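Local coordinates for putative fimbrial subunit (Corynebacterium diphtheriae, PDB 4HSQ), which probably forms the polymerised shaft of an adhesive pilus as the major pilin SpaD, represented here by its second and third domains, at residues 142-154 and 198-210. Numbering follows the deposited sequence.
Sequences VVTYHGKLKVVKK and GTFTIDGLHVTDF
Tyr145 turns the edge of its ring onto a face of Phe210, a T-shaped pair with planes at 80° and CE2 of Tyr145 lying 3.5 Å from CD1 of Phe210. The tyrosine CG is anti to its own carbonyl carbon (chi1 -62°), which brings the ring alongside the chain to meet Phe210, whose edge in turn lies near the carbonyl oxygen of Val143. Nearer the backbone, CB of Tyr145 packs against both methyls of Val207, and its carbonyl accepts the N-H of Val207 from above the carbonyl plane. One water joins Tyr145 N to Phe210 O, continuing the link beyond the regular strand pairing.

From His146 onward the strands run antiparallel; Gly147 with Leu205, Leu149 with Ile202, and Val151 with Phe200 each exchange two backbone hydrogen bonds. The edge of His206 meets the face of His146; both imidazoles also bind the preceding domain, His146 NE2 through Gln15 O and His206 NE2 through Asp12. Gly204, which follows a cis peptide, brings CA to 3.3 Å from Gly147 O, a close backbone approach consistent with glycine. Farther along, Leu149 sends CD2 to 4.0 Å from CD1 of Leu205, an apolar contact facing Leu225 and Phe223 of strand 222-229. On the same face Val151 and Phe200 point the same way, and CB of Val151 sits 3.8 Å from the centroid of the phenylalanine ring in a CH-pi contact. On the opposite face, the Lys150 aliphatic chain, extended beyond CG, passes Thr201 OG1 and reaches CG2 of Thr199, while its NZ bonds to Glu258 O near the calcium site.

Lys153 N donates to Gly198 O at 2.7 Å, and its side chain is joined through NZ to Asn271 by an isopeptide bond. Backbone pairing, apolar packing and this covalent crosslink are consistent with a prealbumin-like domain that resists tension along the pilus.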
loop_
_atom_site.group_PDB
_atom_site.type_symbol
_atom_site.label_atom_id
_atom_site.label_comp_id
_atom_site.label_asym_id
_atom_site.label_seq_id
_atom_site.Cartn_x
_atom_site.Cartn_y
_atom_site.Cartn_z
ATOM N N VAL A 142 -6.964 -10.414 -0.533
ATOM C CA VAL A 142 -7.184 -9.012 -0.177
ATOM C C VAL A 142 -6.508 -8.183 -1.226
ATOM O O VAL A 142 -5.615 -8.667 -1.914
ATOM C CB VAL A 142 -6.720 -8.614 1.256
ATOM C CG1 VAL A 142 -7.585 -9.284 2.309
ATOM C CG2 VAL A 142 -5.226 -8.900 1.490
ATOM N N VAL A 143 -6.948 -6.953 -1.387
ATOM C CA VAL A 143 -6.389 -6.110 -2.429
ATOM C C VAL A 143 -6.079 -4.743 -1.848
ATOM O O VAL A 143 -6.843 -4.221 -1.036
ATOM C CB VAL A 143 -7.359 -6.019 -3.655
ATOM C CG1 VAL A 143 -6.683 -5.360 -4.843
ATOM C CG2 VAL A 143 -7.893 -7.399 -4.064
ATOM N N THR A 144 -4.987 -4.152 -2.333
ATOM C CA THR A 144 -4.521 -2.798 -1.986
ATOM C C THR A 144 -4.320 -2.060 -3.287
ATOM O O THR A 144 -3.630 -2.575 -4.169
ATOM C CB THR A 144 -3.209 -2.891 -1.186
ATOM O OG1 THR A 144 -3.452 -3.675 -0.011
ATOM C CG2 THR A 144 -2.667 -1.520 -0.804
ATOM N N TYR A 145 -4.828 -0.829 -3.384
ATOM C CA TYR A 145 -4.713 -0.054 -4.619
ATOM C C TYR A 145 -3.914 1.217 -4.448
ATOM O O TYR A 145 -4.165 1.999 -3.525
ATOM C CB TYR A 145 -6.096 0.357 -5.136
ATOM C CG TYR A 145 -7.023 -0.769 -5.514
ATOM C CD1 TYR A 145 -7.130 -1.199 -6.838
ATOM C CD2 TYR A 145 -7.804 -1.405 -4.555
ATOM C CE1 TYR A 145 -8.048 -2.196 -7.204
ATOM C CE2 TYR A 145 -8.736 -2.389 -4.913
ATOM C CZ TYR A 145 -8.835 -2.792 -6.235
ATOM O OH TYR A 145 -9.726 -3.780 -6.570
ATOM N N HIS A 146 -3.001 1.452 -5.381
ATOM C CA HIS A 146 -2.194 2.674 -5.442
ATOM C C HIS A 146 -2.174 3.149 -6.849
ATOM O O HIS A 146 -2.176 2.322 -7.750
ATOM C CB HIS A 146 -0.750 2.458 -4.943
ATOM C CG HIS A 146 -0.627 2.262 -3.454
ATOM N ND1 HIS A 146 -0.864 1.032 -2.872
ATOM C CD2 HIS A 146 -0.267 3.144 -2.485
ATOM C CE1 HIS A 146 -0.656 1.201 -1.575
ATOM N NE2 HIS A 146 -0.296 2.459 -1.297
ATOM N N GLY A 147 -2.037 4.454 -7.050
ATOM C CA GLY A 147 -1.955 4.989 -8.403
ATOM C C GLY A 147 -0.906 6.062 -8.495
ATOM O O GLY A 147 -0.411 6.555 -7.475
ATOM N N LYS A 148 -0.532 6.394 -9.710
ATOM C CA LYS A 148 0.430 7.485 -9.925
ATOM C C LYS A 148 -0.298 8.807 -10.099
ATOM O O LYS A 148 -1.384 8.847 -10.664
ATOM C CB LYS A 148 1.273 7.206 -11.160
ATOM C CG LYS A 148 2.141 5.983 -10.975
ATOM C CD LYS A 148 3.243 5.959 -12.039
ATOM C CE LYS A 148 3.270 4.670 -12.804
ATOM N NZ LYS A 148 4.193 4.767 -13.965
ATOM N N LEU A 149 0.314 9.889 -9.623
ATOM C CA LEU A 149 -0.233 11.209 -9.774
ATOM C C LEU A 149 0.742 12.029 -10.617
ATOM O O LEU A 149 1.832 12.348 -10.154
ATOM C CB LEU A 149 -0.532 11.888 -8.420
ATOM C CG LEU A 149 -1.009 13.357 -8.528
ATOM C CD1 LEU A 149 -2.329 13.463 -9.332
ATOM C CD2 LEU A 149 -1.149 13.984 -7.161
ATOM N N LYS A 150 0.346 12.335 -11.860
ATOM C CA LYS A 150 1.172 13.131 -12.762
ATOM C C LYS A 150 0.620 14.544 -12.795
ATOM O O LYS A 150 -0.577 14.745 -13.028
ATOM C CB LYS A 150 1.160 12.498 -14.173
ATOM C CG LYS A 150 1.916 13.282 -15.224
ATOM C CD LYS A 150 1.813 12.595 -16.590
ATOM C CE LYS A 150 2.531 13.441 -17.618
ATOM N NZ LYS A 150 2.746 12.723 -18.895
ATOM N N VAL A 151 1.490 15.526 -12.585
ATOM C CA VAL A 151 1.102 16.922 -12.629
ATOM C C VAL A 151 1.705 17.565 -13.872
ATOM O O VAL A 151 2.881 17.367 -14.135
ATOM C CB VAL A 151 1.512 17.652 -11.327
ATOM C CG1 VAL A 151 1.301 19.161 -11.436
ATOM C CG2 VAL A 151 0.728 17.089 -10.147
ATOM N N VAL A 152 0.893 18.290 -14.655
ATOM C CA VAL A 152 1.430 18.964 -15.843
ATOM C C VAL A 152 1.173 20.468 -15.658
ATOM O O VAL A 152 0.041 20.879 -15.435
ATOM C CB VAL A 152 0.961 18.380 -17.203
ATOM C CG1 VAL A 152 -0.518 18.070 -17.213
ATOM C CG2 VAL A 152 1.368 19.264 -18.394
ATOM N N LYS A 153 2.254 21.259 -15.637
ATOM C CA LYS A 153 2.147 22.692 -15.429
ATOM C C LYS A 153 2.067 23.399 -16.755
ATOM O O LYS A 153 2.944 23.241 -17.586
ATOM C CB LYS A 153 3.300 23.218 -14.599
ATOM C CG LYS A 153 3.091 24.650 -14.114
ATOM C CD LYS A 153 1.979 24.661 -13.061
ATOM C CE LYS A 153 1.677 25.974 -12.482
ATOM N NZ LYS A 153 1.427 27.027 -13.493
ATOM N N LYS A 154 1.017 24.189 -16.942
ATOM C CA LYS A 154 0.824 24.882 -18.206
ATOM C C LYS A 154 0.582 26.361 -18.019
ATOM O O LYS A 154 0.248 26.824 -16.931
ATOM C CB LYS A 154 -0.371 24.255 -18.948
ATOM C CG LYS A 154 -0.052 22.876 -19.538
ATOM C CD LYS A 154 -1.175 22.340 -20.404
ATOM C CE LYS A 154 -0.697 21.160 -21.210
ATOM N NZ LYS A 154 -1.810 20.493 -21.932
ATOM N N GLY A 198 7.361 20.105 -18.314
ATOM C CA GLY A 198 6.348 20.719 -17.452
ATOM C C GLY A 198 5.664 19.740 -16.513
ATOM O O GLY A 198 4.626 20.057 -15.933
ATOM N N THR A 199 6.254 18.558 -16.314
ATOM C CA THR A 199 5.611 17.541 -15.468
ATOM C C THR A 199 6.512 16.963 -14.369
ATOM O O THR A 199 7.731 17.101 -14.375
ATOM C CB THR A 199 5.108 16.321 -16.336
ATOM O OG1 THR A 199 6.171 15.388 -16.595
ATOM C CG2 THR A 199 4.395 16.717 -17.622
ATOM N N PHE A 200 5.873 16.272 -13.436
ATOM C CA PHE A 200 6.493 15.385 -12.453
ATOM C C PHE A 200 5.453 14.325 -12.199
ATOM O O PHE A 200 4.268 14.582 -12.427
ATOM C CB PHE A 200 6.958 16.074 -11.145
ATOM C CG PHE A 200 5.864 16.689 -10.310
ATOM C CD1 PHE A 200 5.080 15.905 -9.472
ATOM C CD2 PHE A 200 5.637 18.057 -10.337
ATOM C CE1 PHE A 200 4.072 16.484 -8.689
ATOM C CE2 PHE A 200 4.642 18.639 -9.543
ATOM C CZ PHE A 200 3.853 17.854 -8.743
ATOM N N THR A 201 5.878 13.155 -11.729
ATOM C CA THR A 201 4.940 12.096 -11.383
ATOM C C THR A 201 5.270 11.611 -9.976
ATOM O O THR A 201 6.434 11.328 -9.673
ATOM C CB THR A 201 5.003 10.948 -12.427
ATOM O OG1 THR A 201 4.612 11.461 -13.698
ATOM C CG2 THR A 201 4.080 9.797 -12.072
ATOM N N ILE A 202 4.251 11.530 -9.120
ATOM C CA ILE A 202 4.393 10.966 -7.790
ATOM C C ILE A 202 3.979 9.507 -7.924
ATOM O O ILE A 202 2.805 9.222 -8.176
ATOM C CB ILE A 202 3.561 11.721 -6.704
ATOM C CG1 ILE A 202 3.836 13.235 -6.703
ATOM C CG2 ILE A 202 3.776 11.082 -5.300
ATOM C CD1 ILE A 202 2.949 14.061 -5.752
ATOM N N ASP A 203 4.948 8.599 -7.820
ATOM C CA ASP A 203 4.729 7.157 -7.825
ATOM C C ASP A 203 4.929 6.671 -6.359
ATOM O O ASP A 203 6.066 6.475 -5.910
ATOM C CB ASP A 203 5.682 6.470 -8.828
ATOM C CG ASP A 203 5.476 4.964 -8.971
ATOM O OD1 ASP A 203 4.712 4.388 -8.174
ATOM O OD2 ASP A 203 6.051 4.374 -9.897
ATOM N N GLY A 204 3.864 6.623 -5.563
ATOM C CA GLY A 204 2.458 6.752 -5.928
ATOM C C GLY A 204 1.661 6.877 -4.662
ATOM O O GLY A 204 2.228 6.832 -3.563
ATOM N N LEU A 205 0.340 7.013 -4.793
ATOM C CA LEU A 205 -0.501 7.280 -3.651
ATOM C C LEU A 205 -1.565 6.238 -3.469
ATOM O O LEU A 205 -2.044 5.669 -4.443
ATOM C CB LEU A 205 -1.176 8.663 -3.813
ATOM C CG LEU A 205 -0.258 9.862 -4.094
ATOM C CD1 LEU A 205 -1.091 11.120 -4.397
ATOM C CD2 LEU A 205 0.714 10.090 -2.917
ATOM N N HIS A 206 -1.988 6.041 -2.213
ATOM C CA HIS A 206 -3.087 5.129 -1.888
ATOM C C HIS A 206 -4.381 5.724 -2.424
ATOM O O HIS A 206 -4.645 6.926 -2.240
ATOM C CB HIS A 206 -3.175 4.983 -0.369
ATOM C CG HIS A 206 -3.957 3.805 0.110
ATOM N ND1 HIS A 206 -5.311 3.666 -0.166
ATOM C CD2 HIS A 206 -3.569 2.794 0.915
ATOM C CE1 HIS A 206 -5.701 2.573 0.479
ATOM N NE2 HIS A 206 -4.696 2.022 1.155
ATOM N N VAL A 207 -5.181 4.906 -3.101
ATOM C CA VAL A 207 -6.492 5.387 -3.593
ATOM C C VAL A 207 -7.378 5.742 -2.397
ATOM O O VAL A 207 -7.252 5.146 -1.312
ATOM C CB VAL A 207 -7.216 4.392 -4.526
ATOM C CG1 VAL A 207 -6.302 3.960 -5.683
ATOM C CG2 VAL A 207 -7.775 3.170 -3.751
ATOM N N THR A 208 -8.304 6.687 -2.607
ATOM C CA THR A 208 -9.171 7.131 -1.507
ATOM C C THR A 208 -10.447 6.307 -1.316
ATOM O O THR A 208 -11.047 6.396 -0.249
ATOM C CB THR A 208 -9.584 8.593 -1.746
ATOM O OG1 THR A 208 -10.309 8.677 -2.990
ATOM C CG2 THR A 208 -8.382 9.529 -1.797
ATOM N N ASP A 209 -10.881 5.535 -2.318
ATOM C CA ASP A 209 -12.199 4.864 -2.274
ATOM C C ASP A 209 -12.164 3.403 -1.824
ATOM O O ASP A 209 -13.190 2.736 -1.801
ATOM C CB ASP A 209 -12.866 4.970 -3.675
ATOM C CG ASP A 209 -12.076 4.290 -4.770
ATOM O OD1 ASP A 209 -10.849 4.534 -4.858
ATOM O OD2 ASP A 209 -12.664 3.469 -5.497
ATOM N N PHE A 210 -10.977 2.882 -1.499
ATOM C CA PHE A 210 -10.835 1.485 -1.110
ATOM C C PHE A 210 -9.641 1.404 -0.210
ATOM O O PHE A 210 -8.558 1.872 -0.583
ATOM C CB PHE A 210 -10.669 0.629 -2.350
ATOM C CG PHE A 210 -10.873 -0.843 -2.138
ATOM C CD1 PHE A 210 -9.830 -1.647 -1.695
ATOM C CD2 PHE A 210 -12.095 -1.446 -2.448
ATOM C CE1 PHE A 210 -10.009 -3.018 -1.523
ATOM C CE2 PHE A 210 -12.265 -2.823 -2.299
ATOM C CZ PHE A 210 -11.215 -3.600 -1.846
HETATM O O HOH W 1 -6.604 -0.059 -1.286
#